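PDB 5TXE: lasso peptide isopeptidase AtxE2 from Asticcacaulis excentricus, which hydrolyses the isopeptide bond of the threaded lasso peptides Astexin-2 and Astexin-3, converting them into linear peptides. Local coordinates for residues Pro59-Ser64 / Gly353-Ala358; Gly117-Ala122 / Val223-Ser228; Arg133-Gly138 / Leu179-Leu184; Lys359-Ala364 / Leu377-Gly382. The protein carries 1 engineered substitution. One frame throughout, in Å; residues are numbered along the deposited sequence.

Interaction 1 of 4, residues Pro59-Ser64 / Gly353-Ala358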
loop_
_atom_site.group_PDB
_atom_site.type_symbol
_atom_site.label_atom_id
_atom_site.label_comp_id
_atom_site.label_asym_id
_atom_site.label_seq_id
_atom_site.Cartn_x
_atom_site.Cartn_y
_atom_site.Cartn_z
ATOM N N PRO A 59 4.137 -7.476 -9.292
ATOM C CA PRO A 59 4.239 -8.760 -10.035
ATOM C C PRO A 59 3.388 -9.907 -9.474
ATOM O O PRO A 59 3.915 -10.962 -9.103
ATOM C CB PRO A 59 5.712 -9.101 -9.902
ATOM C CG PRO A 59 6.102 -8.516 -8.550
ATOM C CD PRO A 59 5.275 -7.268 -8.380
ATOM N N LEU A 60 2.090 -9.704 -9.428
ATOM C CA LEU A 60 1.199 -10.569 -8.643
ATOM C C LEU A 60 0.667 -11.802 -9.390
ATOM O O LEU A 60 -0.081 -12.621 -8.804
ATOM C CB LEU A 60 0.032 -9.758 -8.027
ATOM C CG LEU A 60 -0.697 -8.761 -8.884
ATOM C CD1 LEU A 60 -1.386 -9.498 -10.021
ATOM C CD2 LEU A 60 -1.737 -7.986 -8.070
ATOM N N LEU A 61 1.011 -11.911 -10.671
ATOM C CA LEU A 61 0.618 -13.070 -11.458
ATOM C C LEU A 61 1.706 -13.431 -12.427
ATOM O O LEU A 61 2.575 -12.590 -12.716
ATOM C CB LEU A 61 -0.689 -12.813 -12.168
ATOM C CG LEU A 61 -0.723 -11.715 -13.219
ATOM C CD1 LEU A 61 -0.234 -12.210 -14.571
ATOM C CD2 LEU A 61 -2.140 -11.226 -13.359
ATOM N N SER A 62 1.683 -14.684 -12.893
ATOM C CA SER A 62 2.614 -15.132 -13.860
ATOM C C SER A 62 1.957 -16.022 -14.892
ATOM O O SER A 62 1.239 -16.954 -14.549
ATOM C CB SER A 62 3.634 -15.929 -13.116
ATOM O OG SER A 62 4.682 -16.352 -13.971
ATOM N N LEU A 63 2.175 -15.741 -16.163
ATOM C CA LEU A 63 1.619 -16.590 -17.250
ATOM C C LEU A 63 2.537 -17.730 -17.529
ATOM O O LEU A 63 3.760 -17.583 -17.488
ATOM C CB LEU A 63 1.477 -15.833 -18.539
ATOM C CG LEU A 63 0.452 -14.727 -18.466
ATOM C CD1 LEU A 63 0.433 -13.965 -19.782
ATOM C CD2 LEU A 63 -0.923 -15.287 -18.208
ATOM N N SER A 64 1.955 -18.877 -17.825
ATOM C CA SER A 64 2.774 -20.009 -18.265
ATOM C C SER A 64 3.568 -19.645 -19.567
ATOM O O SER A 64 3.156 -18.740 -20.308
ATOM C CB SER A 64 1.879 -21.231 -18.488
ATOM O OG SER A 64 0.945 -21.030 -19.537
ATOM N N GLY A 353 -0.201 -5.730 -12.541
ATOM C CA GLY A 353 0.518 -6.968 -12.833
ATOM C C GLY A 353 0.324 -7.566 -14.218
ATOM O O GLY A 353 0.663 -8.746 -14.455
ATOM N N CYS A 354 -0.233 -6.769 -15.116
ATOM C CA CYS A 354 -0.635 -7.250 -16.426
ATOM C C CYS A 354 0.516 -7.907 -17.181
ATOM O O CYS A 354 1.644 -7.419 -17.179
ATOM C CB CYS A 354 -1.134 -6.107 -17.279
ATOM S SG CYS A 354 -2.606 -5.187 -16.740
ATOM N N GLU A 355 0.211 -9.002 -17.842
ATOM C CA GLU A 355 1.141 -9.686 -18.742
ATOM C C GLU A 355 0.417 -10.082 -20.047
ATOM O O GLU A 355 -0.828 -10.356 -20.054
ATOM C CB GLU A 355 1.702 -10.935 -18.077
ATOM C CG GLU A 355 2.695 -10.631 -16.945
ATOM C CD GLU A 355 3.450 -11.882 -16.469
ATOM O OE1 GLU A 355 3.111 -13.015 -16.885
ATOM O OE2 GLU A 355 4.378 -11.747 -15.649
ATOM N N ARG A 356 1.161 -10.088 -21.164
ATOM C CA ARG A 356 0.518 -10.300 -22.486
ATOM C C ARG A 356 0.606 -11.735 -22.950
ATOM O O ARG A 356 1.641 -12.367 -22.825
ATOM C CB ARG A 356 1.155 -9.381 -23.518
ATOM C CG ARG A 356 0.481 -9.354 -24.892
ATOM C CD ARG A 356 1.144 -8.354 -25.847
ATOM N NE ARG A 356 2.540 -8.677 -26.097
ATOM C CZ ARG A 356 2.941 -9.670 -26.881
ATOM N NH1 ARG A 356 2.065 -10.392 -27.600
ATOM N NH2 ARG A 356 4.225 -9.909 -26.990
ATOM N N GLN A 357 -0.515 -12.236 -23.442
ATOM C CA GLN A 357 -0.588 -13.470 -24.239
ATOM C C GLN A 357 -1.233 -13.116 -25.599
ATOM O O GLN A 357 -2.450 -12.854 -25.674
ATOM C CB GLN A 357 -1.486 -14.526 -23.561
ATOM C CG GLN A 357 -1.878 -15.719 -24.462
ATOM C CD GLN A 357 -3.351 -16.078 -24.350
ATOM O OE1 GLN A 357 -4.226 -15.258 -24.647
ATOM N NE2 GLN A 357 -3.643 -17.303 -23.937
ATOM N N ALA A 358 -0.432 -13.207 -26.654
ATOM C CA ALA A 358 -0.848 -12.845 -28.004
ATOM C C ALA A 358 -1.518 -11.469 -28.025
ATOM O O ALA A 358 -0.851 -10.477 -27.724
ATOM C CB ALA A 358 -1.759 -13.920 -28.585
HETATM O O HOH W 1 2.280 -9.776 -12.758
HETATM O O HOH W 2 4.949 -14.817 -17.179
#
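Leu63 and Glu355 face each other across two strand segments, 61-63 and 354-357, that run nearly parallel, their axes 7.5 Å apart at closest approach and 11° from alignment, a spacing too wide for direct backbone pairing. The gap is spanned by the side chain of Glu355. Its CG stands beside the backbone N (chi1 -71°) and the chain then runs out extended, which carries the carboxylate to the other backbone, where OE1 accepts the Leu63 N-H at 3.0 Å. The donor sits on the syn side, 28° out of the carboxylate plane. A water tightens this grip, giving one proton to Glu355 OE1 at 2.6 Å and the other to Leu63 O at 3.0 Å, so that Leu63 is tied to one carboxylate oxygen by its N-H directly and by its carbonyl through the water. The two strands belong to the first and last antiparallel sheets of the N-terminal beta-propeller characteristic of prolyl oligopeptidases, consistent with a contact that closes the ring of blades. The Leu63 side chain runs antiparallel alongside that of Glu355, laying its CD1 3.7 Å from Glu355 CB. An alanine in place of Glu355 would probably deprive the Leu63 N-H of its carboxylate acceptor and leave the bridging water more loosely held. At the other end, a second water donates to Gly353 O at 2.6 Å and to Leu61 O, which Gln131 also reaches. Leu61 brings its CG to 3.5 Å from Gly353 O, and Gly353 CA lies 4.2 Å from Leu60 CD1.

Interaction 2 of 4, residues Gly117-Ala122 / Val223-Ser228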
loop_
_atom_site.group_PDB
_atom_site.type_symbol
_atom_site.label_atom_id
_atom_site.label_comp_id
_atom_site.label_asym_id
_atom_site.label_seq_id
_atom_site.Cartn_x
_atom_site.Cartn_y
_atom_site.Cartn_z
ATOM N N GLY A 117 20.341 2.350 5.762
ATOM C CA GLY A 117 21.581 1.701 6.142
ATOM C C GLY A 117 21.442 0.471 7.010
ATOM O O GLY A 117 22.465 -0.186 7.345
ATOM N N TYR A 118 20.203 0.093 7.321
ATOM C CA TYR A 118 19.931 -1.190 7.937
ATOM C C TYR A 118 19.725 -2.262 6.863
ATOM O O TYR A 118 19.082 -2.028 5.837
ATOM C CB TYR A 118 18.677 -1.129 8.826
ATOM C CG TYR A 118 18.825 -0.144 9.957
ATOM C CD1 TYR A 118 19.862 -0.268 10.889
ATOM C CD2 TYR A 118 17.964 0.921 10.085
ATOM C CE1 TYR A 118 20.017 0.621 11.919
ATOM C CE2 TYR A 118 18.100 1.801 11.139
ATOM C CZ TYR A 118 19.151 1.660 12.048
ATOM O OH TYR A 118 19.351 2.548 13.100
ATOM N N ALA A 119 20.211 -3.460 7.138
ATOM C CA ALA A 119 20.007 -4.585 6.221
ATOM C C ALA A 119 18.546 -5.052 6.123
ATOM O O ALA A 119 18.106 -5.584 5.095
ATOM C CB ALA A 119 20.904 -5.746 6.616
ATOM N N ARG A 120 17.780 -4.806 7.176
ATOM C CA ARG A 120 16.385 -5.121 7.170
ATOM C C ARG A 120 15.596 -4.170 8.054
ATOM O O ARG A 120 15.688 -4.257 9.225
ATOM C CB ARG A 120 16.182 -6.524 7.706
ATOM C CG ARG A 120 14.745 -6.968 7.552
ATOM C CD ARG A 120 14.608 -8.452 7.670
ATOM N NE ARG A 120 14.545 -8.815 9.078
ATOM C CZ ARG A 120 14.664 -10.071 9.513
ATOM N NH1 ARG A 120 14.866 -11.074 8.644
ATOM N NH2 ARG A 120 14.585 -10.325 10.815
ATOM N N ASN A 121 14.825 -3.258 7.478
ATOM C CA ASN A 121 14.100 -2.282 8.256
ATOM C C ASN A 121 12.950 -3.018 8.973
ATOM O O ASN A 121 12.625 -4.138 8.622
ATOM C CB ASN A 121 13.580 -1.182 7.310
ATOM C CG ASN A 121 13.135 0.099 8.035
ATOM O OD1 ASN A 121 13.607 0.413 9.134
ATOM N ND2 ASN A 121 12.202 0.842 7.407
ATOM N N ALA A 122 12.315 -2.394 9.951
ATOM C CA ALA A 122 11.102 -2.999 10.482
ATOM C C ALA A 122 10.071 -3.214 9.336
ATOM O O ALA A 122 9.966 -2.400 8.460
ATOM C CB ALA A 122 10.512 -2.131 11.569
ATOM N N VAL A 223 21.208 -5.078 12.378
ATOM C CA VAL A 223 22.289 -5.377 11.497
ATOM C C VAL A 223 22.392 -4.249 10.482
ATOM O O VAL A 223 21.407 -3.904 9.809
ATOM C CB VAL A 223 22.001 -6.672 10.707
ATOM C CG1 VAL A 223 23.056 -6.903 9.642
ATOM C CG2 VAL A 223 21.872 -7.883 11.656
ATOM N N LEU A 224 23.592 -3.718 10.328
ATOM C CA LEU A 224 23.896 -2.667 9.324
ATOM C C LEU A 224 24.296 -3.280 7.984
ATOM O O LEU A 224 25.007 -4.279 7.935
ATOM C CB LEU A 224 25.064 -1.819 9.815
ATOM C CG LEU A 224 24.798 -1.152 11.176
ATOM C CD1 LEU A 224 26.071 -0.455 11.709
ATOM C CD2 LEU A 224 23.635 -0.165 11.074
ATOM N N GLU A 225 23.908 -2.628 6.902
ATOM C CA GLU A 225 24.568 -2.835 5.608
ATOM C C GLU A 225 26.078 -2.573 5.742
ATOM O O GLU A 225 26.466 -1.784 6.581
ATOM C CB GLU A 225 23.942 -1.880 4.601
ATOM C CG GLU A 225 22.556 -2.304 4.148
ATOM C CD GLU A 225 22.585 -3.636 3.400
ATOM O OE1 GLU A 225 23.682 -4.114 2.995
ATOM O OE2 GLU A 225 21.506 -4.212 3.187
ATOM N N PRO A 226 26.956 -3.167 4.928
ATOM C CA PRO A 226 26.597 -3.962 3.746
ATOM C C PRO A 226 26.478 -5.414 4.145
ATOM O O PRO A 226 27.310 -5.920 4.895
ATOM C CB PRO A 226 27.831 -3.787 2.835
ATOM C CG PRO A 226 28.983 -3.689 3.812
ATOM C CD PRO A 226 28.426 -3.004 5.069
ATOM N N ILE A 227 25.469 -6.081 3.641
ATOM C CA ILE A 227 25.377 -7.512 3.800
ATOM C C ILE A 227 25.146 -8.058 2.391
ATOM O O ILE A 227 24.189 -7.679 1.734
ATOM C CB ILE A 227 24.138 -7.914 4.629
ATOM C CG1 ILE A 227 24.251 -7.470 6.073
ATOM C CG2 ILE A 227 23.910 -9.419 4.573
ATOM C CD1 ILE A 227 25.402 -8.062 6.874
ATOM N N SER A 228 25.981 -8.990 1.946
ATOM C CA SER A 228 25.879 -9.474 0.580
ATOM C C SER A 228 24.835 -10.553 0.378
ATOM O O SER A 228 24.507 -11.333 1.279
ATOM C CB SER A 228 27.189 -10.131 0.154
ATOM O OG SER A 228 28.299 -9.391 0.575
HETATM O O HOH W 3 18.787 -4.683 9.808
#
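Tyr118 and Leu224 form an isolated beta bridge between two irregular loops, one leading from strand 100-104 toward strand 133-134, the other joining helix 190-202 to strand 230-235, beside the substrate-binding region. Two backbone bonds make the bridge: Glu225 N to Gly117 O at 2.9 Å and Ala119 N to Val223 O at 3.0 Å. Val223 O is gripped twice, since a water also donates to it at 2.7 Å while accepting from Arg120 N. The same oxygen lies at the edge of the Tyr118 ring, near its plane, and Leu224 CD2 approaches that ring obliquely, 3.8 Å from Tyr118 CD1. The methyl of Ala119 packs against both Val223 CG1 and Ile227 CG1, the latter 3.8 Å from its CB. Glu225 folds back on its own loop: the bend at chi2 (-64°) turns OE1 to the Ile227 N-H, which meets it at 2.7 Å from above the carboxylate plane, across the cis peptide preceding Pro226. Its OE2 lies 3.4 Å from Ala119 CA. An alanine replacing Glu225 would probably leave the Ile227 N-H without this acceptor and let the turn around the cis-proline flex. Next to the bridge, Trp116 binds Astexin-3, and Asn121 donates from ND2 to the backbone of the bound peptide. Tyr118 hydrogen-bonds Glu211 O through its hydroxyl and makes a cation-pi contact with Arg222. Phe192 of helix 190-202 covers Ala119 and Val223, whereas Tyr118 packs against Arg565 and Ile566 of helix 563-570.

Interaction 3 of 4, residues Arg133-Gly138 / Leu179-Leu184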
loop_
_atom_site.group_PDB
_atom_site.type_symbol
_atom_site.label_atom_id
_atom_site.label_comp_id
_atom_site.label_asym_id
_atom_site.label_seq_id
_atom_site.Cartn_x
_atom_site.Cartn_y
_atom_site.Cartn_z
ATOM N N ARG A 133 7.044 -18.911 -10.296
ATOM C CA ARG A 133 7.937 -19.139 -11.422
ATOM C C ARG A 133 7.559 -20.414 -12.103
ATOM O O ARG A 133 7.585 -21.487 -11.469
ATOM C CB ARG A 133 9.354 -19.236 -10.924
ATOM C CG ARG A 133 9.757 -18.087 -9.992
ATOM C CD ARG A 133 9.713 -16.896 -10.875
ATOM N NE ARG A 133 9.550 -15.509 -10.408
ATOM C CZ ARG A 133 10.403 -14.819 -9.686
ATOM N NH1 ARG A 133 11.446 -15.397 -9.143
ATOM N NH2 ARG A 133 10.155 -13.564 -9.428
ATOM N N TRP A 134 7.148 -20.324 -13.352
ATOM C CA TRP A 134 6.848 -21.538 -14.111
ATOM C C TRP A 134 8.134 -22.227 -14.584
ATOM O O TRP A 134 9.063 -21.577 -15.038
ATOM C CB TRP A 134 6.026 -21.220 -15.314
ATOM C CG TRP A 134 4.687 -20.808 -15.006
ATOM C CD1 TRP A 134 4.289 -19.547 -14.704
ATOM C CD2 TRP A 134 3.485 -21.604 -15.085
ATOM N NE1 TRP A 134 2.921 -19.508 -14.578
ATOM C CE2 TRP A 134 2.417 -20.773 -14.791
ATOM C CE3 TRP A 134 3.225 -22.953 -15.337
ATOM C CZ2 TRP A 134 1.113 -21.232 -14.751
ATOM C CZ3 TRP A 134 1.913 -23.411 -15.299
ATOM C CH2 TRP A 134 0.883 -22.552 -15.017
ATOM N N SER A 135 8.185 -23.547 -14.485
ATOM C CA SER A 135 9.276 -24.315 -15.118
ATOM C C SER A 135 9.112 -24.161 -16.657
ATOM O O SER A 135 8.031 -23.860 -17.106
ATOM C CB SER A 135 9.205 -25.786 -14.747
ATOM O OG SER A 135 7.931 -26.334 -15.091
ATOM N N PRO A 136 10.200 -24.293 -17.438
ATOM C CA PRO A 136 10.158 -24.129 -18.921
ATOM C C PRO A 136 9.165 -25.068 -19.566
ATOM O O PRO A 136 8.500 -24.692 -20.494
ATOM C CB PRO A 136 11.576 -24.477 -19.365
ATOM C CG PRO A 136 12.441 -24.181 -18.155
ATOM C CD PRO A 136 11.578 -24.438 -16.929
ATOM N N SER A 137 9.023 -26.273 -19.020
ATOM C CA SER A 137 8.002 -27.209 -19.527
ATOM C C SER A 137 6.558 -26.803 -19.232
ATOM O O SER A 137 5.605 -27.399 -19.744
ATOM C CB SER A 137 8.224 -28.592 -18.903
ATOM O OG SER A 137 8.030 -28.559 -17.482
ATOM N N GLY A 138 6.362 -25.849 -18.329
ATOM C CA GLY A 138 5.000 -25.471 -17.959
ATOM C C GLY A 138 4.320 -26.414 -16.980
ATOM O O GLY A 138 3.117 -26.305 -16.772
ATOM N N LEU A 179 16.492 -22.550 -13.849
ATOM C CA LEU A 179 17.513 -22.553 -14.894
ATOM C C LEU A 179 17.156 -23.562 -16.029
ATOM O O LEU A 179 17.430 -23.289 -17.185
ATOM C CB LEU A 179 18.892 -22.838 -14.342
ATOM C CG LEU A 179 19.480 -21.810 -13.368
ATOM C CD1 LEU A 179 20.897 -22.194 -12.935
ATOM C CD2 LEU A 179 19.478 -20.438 -14.005
ATOM N N ASP A 180 16.524 -24.676 -15.678
ATOM C CA ASP A 180 15.910 -25.602 -16.616
ATOM C C ASP A 180 14.870 -26.381 -15.829
ATOM O O ASP A 180 14.676 -26.098 -14.663
ATOM C CB ASP A 180 16.962 -26.514 -17.284
ATOM C CG ASP A 180 17.729 -27.393 -16.296
ATOM O OD1 ASP A 180 17.134 -27.933 -15.348
ATOM O OD2 ASP A 180 18.956 -27.526 -16.453
ATOM N N ASP A 181 14.231 -27.385 -16.417
ATOM C CA ASP A 181 13.183 -28.108 -15.710
ATOM C C ASP A 181 13.543 -28.797 -14.376
ATOM O O ASP A 181 12.640 -29.115 -13.606
ATOM C CB ASP A 181 12.510 -29.119 -16.626
ATOM C CG ASP A 181 11.646 -28.456 -17.677
ATOM O OD1 ASP A 181 10.886 -27.504 -17.337
ATOM O OD2 ASP A 181 11.707 -28.906 -18.842
ATOM N N ASN A 182 14.824 -29.006 -14.113
ATOM C CA ASN A 182 15.293 -29.723 -12.939
ATOM C C ASN A 182 16.293 -28.934 -12.122
ATOM O O ASN A 182 16.943 -29.495 -11.242
ATOM C CB ASN A 182 16.000 -31.025 -13.394
ATOM C CG ASN A 182 15.087 -31.903 -14.216
ATOM O OD1 ASN A 182 14.098 -32.445 -13.688
ATOM N ND2 ASN A 182 15.348 -31.987 -15.531
ATOM N N THR A 183 16.436 -27.640 -12.394
ATOM C CA THR A 183 17.491 -26.893 -11.737
ATOM C C THR A 183 16.983 -25.523 -11.322
ATOM O O THR A 183 16.312 -24.855 -12.114
ATOM C CB THR A 183 18.652 -26.735 -12.703
ATOM O OG1 THR A 183 19.001 -28.021 -13.248
ATOM C CG2 THR A 183 19.811 -26.124 -12.024
ATOM N N LEU A 184 17.281 -25.119 -10.080
ATOM C CA LEU A 184 16.777 -23.856 -9.525
ATOM C C LEU A 184 17.951 -23.074 -9.040
ATOM O O LEU A 184 18.857 -23.612 -8.404
ATOM C CB LEU A 184 15.815 -24.081 -8.332
ATOM C CG LEU A 184 14.467 -24.725 -8.596
ATOM C CD1 LEU A 184 13.830 -25.097 -7.269
ATOM C CD2 LEU A 184 13.557 -23.776 -9.343
#
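Asp181 points its carboxylate into the type I turn of Ser135-Gly138, where one oxygen does nearly all the touching. OD1 receives the Ser137 N-H at 2.8 Å on its syn lone pair, the N-H...O angle being 158°. The Pro136 ring, which has no hydrogen to give, lies alongside the aspartate, its CD only 3.2 Å from OD1, while Ser135 CB closes in at 3.5 Å. The Ser137 hydroxyl also lies close, OG to OD1 being 3.0 Å, though its one proton has another acceptor within reach and the bond is not settled; OG also hydrogen-bonds Thr139 OG1. With OG between the backbone N and the carbonyl carbon (chi1 64°), both the OG and the N-H of Ser137 reach Asp181 OD1. Asp181 lies in a second type I turn, Asp180-Thr183. There Asp180 OD1 accepts Asn182 N at 2.8 Å in an Asx turn, almost head-on to the oxygen, and the Thr183 hydroxyl OG1 at 2.8 Å on the syn side but 30° out of the plane. Leu179 and Asp180 both face Thr183, a classic beta bulge where the chain turns a corner. The contact is thus between two hairpin turns at the surface, one from each of two successive propeller blades. Ser135 OG accepts from His140 N of its own blade. Beneath the turns, Trp178 of strand 173-178 packs on Ser135, Pro136 and Leu184 and donates from NE1 to Arg133 O. Arg133 adds a salt bridge to Asp175 of that strand, so strand 133-134 is tied to the edge of the neighbouring sheet.

Interaction 4 of 4, residues Lys359-Ala364 / Leu377-Gly382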
loop_
_atom_site.group_PDB
_atom_site.type_symbol
_atom_site.label_atom_id
_atom_site.label_comp_id
_atom_site.label_asym_id
_atom_site.label_seq_id
_atom_site.Cartn_x
_atom_site.Cartn_y
_atom_site.Cartn_z
ATOM N N LYS A 359 -2.829 -11.419 -28.298
ATOM C CA LYS A 359 -3.582 -10.172 -28.340
ATOM C C LYS A 359 -4.553 -9.956 -27.149
ATOM O O LYS A 359 -5.536 -9.187 -27.218
ATOM C CB LYS A 359 -4.276 -10.076 -29.690
ATOM C CG LYS A 359 -3.327 -9.498 -30.718
ATOM C CD LYS A 359 -3.948 -9.501 -32.090
ATOM C CE LYS A 359 -2.826 -9.341 -33.105
ATOM N NZ LYS A 359 -3.301 -9.514 -34.496
ATOM N N ARG A 360 -4.233 -10.612 -26.034
ATOM C CA ARG A 360 -4.845 -10.259 -24.751
ATOM C C ARG A 360 -3.805 -9.874 -23.684
ATOM O O ARG A 360 -2.656 -10.319 -23.666
ATOM C CB ARG A 360 -5.865 -11.305 -24.252
ATOM C CG ARG A 360 -5.712 -12.689 -24.829
ATOM C CD ARG A 360 -7.050 -13.265 -25.275
ATOM N NE ARG A 360 -7.870 -13.774 -24.170
ATOM C CZ ARG A 360 -7.583 -14.863 -23.450
ATOM N NH1 ARG A 360 -6.480 -15.588 -23.659
ATOM N NH2 ARG A 360 -8.417 -15.222 -22.487
ATOM N N LEU A 361 -4.257 -9.006 -22.802
ATOM C CA LEU A 361 -3.587 -8.707 -21.575
ATOM C C LEU A 361 -4.353 -9.478 -20.488
ATOM O O LEU A 361 -5.574 -9.455 -20.453
ATOM C CB LEU A 361 -3.695 -7.201 -21.347
ATOM C CG LEU A 361 -2.500 -6.458 -20.821
ATOM C CD1 LEU A 361 -1.207 -6.881 -21.511
ATOM C CD2 LEU A 361 -2.735 -4.974 -21.001
ATOM N N ILE A 362 -3.629 -10.176 -19.638
ATOM C CA ILE A 362 -4.210 -10.719 -18.422
ATOM C C ILE A 362 -3.752 -9.878 -17.247
ATOM O O ILE A 362 -2.543 -9.757 -17.012
ATOM C CB ILE A 362 -3.768 -12.161 -18.224
ATOM C CG1 ILE A 362 -4.455 -12.998 -19.315
ATOM C CG2 ILE A 362 -4.320 -12.738 -16.935
ATOM C CD1 ILE A 362 -3.721 -13.196 -20.588
ATOM N N CYS A 363 -4.708 -9.351 -16.513
ATOM C CA CYS A 363 -4.462 -8.370 -15.443
ATOM C C CYS A 363 -5.192 -8.684 -14.134
ATOM O O CYS A 363 -6.272 -9.282 -14.143
ATOM C CB CYS A 363 -4.994 -7.006 -15.879
ATOM S SG CYS A 363 -4.282 -6.399 -17.407
ATOM N N ALA A 364 -4.658 -8.210 -13.012
ATOM C CA ALA A 364 -5.527 -8.002 -11.871
ATOM C C ALA A 364 -6.202 -6.664 -12.069
ATOM O O ALA A 364 -5.630 -5.772 -12.664
ATOM C CB ALA A 364 -4.728 -8.003 -10.569
ATOM N N LEU A 377 -8.088 -8.337 -21.034
ATOM C CA LEU A 377 -8.367 -7.152 -21.800
ATOM C C LEU A 377 -8.024 -7.464 -23.274
ATOM O O LEU A 377 -6.897 -7.837 -23.596
ATOM C CB LEU A 377 -7.521 -6.030 -21.247
ATOM C CG LEU A 377 -8.092 -4.621 -21.266
ATOM C CD1 LEU A 377 -9.586 -4.557 -21.072
ATOM C CD2 LEU A 377 -7.478 -3.826 -20.147
ATOM N N ASN A 378 -8.998 -7.331 -24.163
ATOM C CA ASN A 378 -8.768 -7.530 -25.596
ATOM C C ASN A 378 -7.966 -6.363 -26.200
ATOM O O ASN A 378 -8.394 -5.215 -26.178
ATOM C CB ASN A 378 -10.121 -7.722 -26.277
ATOM C CG ASN A 378 -10.012 -8.020 -27.769
ATOM O OD1 ASN A 378 -9.235 -7.412 -28.513
ATOM N ND2 ASN A 378 -10.844 -8.927 -28.217
ATOM N N LEU A 379 -6.792 -6.661 -26.742
ATOM C CA LEU A 379 -5.905 -5.608 -27.219
ATOM C C LEU A 379 -6.241 -5.034 -28.626
ATOM O O LEU A 379 -5.469 -4.229 -29.176
ATOM C CB LEU A 379 -4.459 -6.112 -27.198
ATOM C CG LEU A 379 -3.927 -6.397 -25.799
ATOM C CD1 LEU A 379 -2.486 -6.883 -25.878
ATOM C CD2 LEU A 379 -4.035 -5.151 -24.937
ATOM N N THR A 380 -7.358 -5.464 -29.202
ATOM C CA THR A 380 -7.828 -4.961 -30.473
ATOM C C THR A 380 -9.011 -4.060 -30.204
ATOM O O THR A 380 -8.966 -2.873 -30.517
ATOM C CB THR A 380 -8.261 -6.110 -31.396
ATOM O OG1 THR A 380 -7.135 -6.977 -31.648
ATOM C CG2 THR A 380 -8.803 -5.530 -32.717
ATOM N N SER A 381 -10.047 -4.633 -29.579
ATOM C CA SER A 381 -11.274 -3.903 -29.242
ATOM C C SER A 381 -11.197 -3.100 -27.943
ATOM O O SER A 381 -11.979 -2.174 -27.746
ATOM C CB SER A 381 -12.414 -4.894 -29.122
ATOM O OG SER A 381 -12.303 -5.660 -27.937
ATOM N N GLY A 382 -10.297 -3.481 -27.031
ATOM C CA GLY A 382 -10.228 -2.826 -25.713
ATOM C C GLY A 382 -11.302 -3.302 -24.724
ATOM O O GLY A 382 -11.520 -2.688 -23.701
#
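Asn378, paired with Arg360 across two antiparallel strands, has its side-chain oxygen gripped by two backbone N-H groups beyond the strand end. OD1 receives Thr380 N at 2.8 Å in the carbonyl plane, an Asx turn, and Ser381 N at 3.1 Å from well above that plane. This double hold shapes the turn after strand 373-378 and fixes the rotation of the amide. Across the strands, the Leu361-Leu377 pair is hydrogen-bonded in both directions, Leu377 N to Leu361 O at 2.8 Å and Leu361 N to Leu377 O at 3.0 Å. Leu379 N then donates to Lys359 O at 2.9 Å, carrying the ladder past the end of the regular strand. The leucines gather on one face: Leu361 and Leu377 lie side by side, CB to CB 4.0 Å, and Leu379 meets Leu361 at about a right angle, its CD2 4.1 Å from Leu361 CD2. The backbone brings Leu379 CB to 3.3 Å from Lys359 O; with CG beside the backbone N (chi1 -66°), CG and CD1 lie over the Lys359 carbonyl group and the carbonyl carbon of Arg360. On the opposite face Arg360 bends away to Gln357 OE1 and Thr93 O. Strand 350-357 flanks the pair on the side of 360-367, and strand 384-388 completes this four-stranded propeller sheet beyond 373-378.

In the fold
Interactions 1 and 4 share a sheet, their centres about 11 Å apart, joined by the Cys354-Cys363 disulfide and a probable hydrogen bond from Ile362 N to Glu355 O. Interaction 3 lies about 17 Å from interaction 1, centre to centre, and meets it through Trp134, whose NE1 is 3.1 Å from Ser62 O. These three thus run across the last, first, second and third sheets of the propeller, away from the annotated sites. Interaction 2 stands apart, its nearest atoms about 17 Å from those of interaction 3. It borders the bound lasso peptide: the Tyr118 side chain is about 4 Å from that of Trp116 and about 8 Å from that of Asn562, both important for activity.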